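Core protein VP7 (Bluetongue virus, PDB 1BVP) helps form the inner capsid as homotrimers, assembling as 260 capsomers on a VP3 scaffold, and binds a host cell surface receptor. Local coordinates at residues A[152-155]-A[156-160]. Numbering follows the deposited sequence.
Sequences VVCG and PDMIQ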
loop_
_atom_site.group_PDB
_atom_site.type_symbol
_atom_site.label_atom_id
_atom_site.label_comp_id
_atom_site.label_asym_id
_atom_site.label_seq_id
_atom_site.Cartn_x
_atom_site.Cartn_y
_atom_site.Cartn_z
ATOM N N VAL A 152 -23.747 2.596 -22.301
ATOM C CA VAL A 152 -24.181 1.502 -21.467
ATOM C C VAL A 152 -22.955 0.973 -20.650
ATOM O O VAL A 152 -21.813 1.136 -21.101
ATOM C CB VAL A 152 -24.827 0.481 -22.477
ATOM C CG1 VAL A 152 -23.967 -0.730 -22.726
ATOM C CG2 VAL A 152 -26.188 0.157 -22.096
ATOM N N VAL A 153 -23.160 0.407 -19.451
ATOM C CA VAL A 153 -22.005 -0.094 -18.698
ATOM C C VAL A 153 -21.641 -1.515 -19.096
ATOM O O VAL A 153 -22.519 -2.372 -19.162
ATOM C CB VAL A 153 -22.079 0.059 -17.079
ATOM C CG1 VAL A 153 -23.206 0.947 -16.620
ATOM C CG2 VAL A 153 -22.075 -1.288 -16.343
ATOM N N CYS A 154 -20.350 -1.764 -19.327
ATOM C CA CYS A 154 -19.898 -3.078 -19.710
ATOM C C CYS A 154 -18.849 -3.711 -18.819
ATOM O O CYS A 154 -18.253 -4.737 -19.157
ATOM C CB CYS A 154 -19.405 -3.041 -21.137
ATOM S SG CYS A 154 -18.250 -1.777 -21.468
ATOM N N GLY A 155 -18.605 -3.105 -17.669
ATOM C CA GLY A 155 -17.616 -3.648 -16.750
ATOM C C GLY A 155 -17.726 -2.854 -15.480
ATOM O O GLY A 155 -18.473 -1.865 -15.437
ATOM N N PRO A 156 -16.997 -3.244 -14.428
ATOM C CA PRO A 156 -17.029 -2.547 -13.132
ATOM C C PRO A 156 -16.379 -1.175 -13.239
ATOM O O PRO A 156 -16.658 -0.300 -12.434
ATOM C CB PRO A 156 -16.200 -3.448 -12.233
ATOM C CG PRO A 156 -16.111 -4.775 -12.972
ATOM C CD PRO A 156 -16.047 -4.364 -14.398
ATOM N N ASP A 157 -15.593 -0.976 -14.295
ATOM C CA ASP A 157 -14.875 0.275 -14.521
ATOM C C ASP A 157 -15.009 0.759 -15.941
ATOM O O ASP A 157 -14.225 1.613 -16.381
ATOM C CB ASP A 157 -13.380 0.039 -14.280
ATOM C CG ASP A 157 -12.766 -0.980 -15.247
ATOM O OD1 ASP A 157 -13.520 -1.739 -15.909
ATOM O OD2 ASP A 157 -11.512 -1.029 -15.330
ATOM N N MET A 158 -16.055 0.315 -16.626
ATOM C CA MET A 158 -16.159 0.624 -18.039
ATOM C C MET A 158 -17.534 0.863 -18.633
ATOM O O MET A 158 -18.531 0.260 -18.208
ATOM C CB MET A 158 -15.557 -0.575 -18.746
ATOM C CG MET A 158 -15.084 -0.313 -20.088
ATOM S SD MET A 158 -13.356 -0.625 -20.101
ATOM C CE MET A 158 -12.979 0.761 -20.927
ATOM N N ILE A 159 -17.581 1.756 -19.618
ATOM C CA ILE A 159 -18.812 1.992 -20.367
ATOM C C ILE A 159 -18.430 1.994 -21.853
ATOM O O ILE A 159 -17.243 2.186 -22.218
ATOM C CB ILE A 159 -19.529 3.329 -20.038
ATOM C CG1 ILE A 159 -18.790 4.508 -20.650
ATOM C CG2 ILE A 159 -19.757 3.482 -18.553
ATOM C CD1 ILE A 159 -19.691 5.676 -20.885
ATOM N N GLN A 160 -19.418 1.719 -22.703
ATOM C CA GLN A 160 -19.226 1.738 -24.170
ATOM C C GLN A 160 -20.414 2.496 -24.696
ATOM O O GLN A 160 -21.482 2.508 -24.058
ATOM C CB GLN A 160 -19.157 0.347 -24.798
ATOM C CG GLN A 160 -20.353 -0.518 -24.491
ATOM C CD GLN A 160 -20.095 -1.980 -24.769
ATOM O OE1 GLN A 160 -18.976 -2.386 -25.051
ATOM N NE2 GLN A 160 -21.132 -2.786 -24.665
#
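The flat carboxamide of Q160 has C154 over one face and V152 at its edge. C154 CB sits almost straight above the amide carbon, with Q160 CD 3.8 Å from C154 CB. C154 SG lies over the same face, nearer the oxygen side, 3.7 Å from Q160 OE1. V152 CG1 comes in close to the amide plane, at the edge between CG and NE2, 4.0 Å from Q160 NE2. The setting is a tight beta hairpin, strand 149-155 turning into strand 158-163, in the jelly-roll beta domain of VP7. The amide is fixed at both polar ends: OE1 accepts a bond from G139 N, and NE2 donates to Q137 O. Q160 CG lies between its backbone N and carbonyl carbon (chi1 56°), and the chain then runs extended, which carries the amide under C154.

V152 and Q160 form an antiparallel hydrogen-bonded pair, their side chains side by side. V152 N to Q160 O and Q160 N to V152 O are each 2.9 Å, a matched pair of backbone bonds. V153 and I159 form the next, non-hydrogen-bonded pair. Their side chains share the other face of the sheet, where I159 also meets F129, V171, I174 and F175.

P156 and D157 lie at the turn. P156 has type I-like backbone angles, but D157 departs from them. M158 N to G155 O is a weak bond across the turn. P156 also packs on Q246 of a second subunit, so the turn lies at a trimer contact.

C154 SG touches M158 CG as well as the amide. M158 O takes two backbone donors, G155 N only weakly. The stronger bond comes from C154 N, 2.9 Å from M158 O and 41° out of the carbonyl plane.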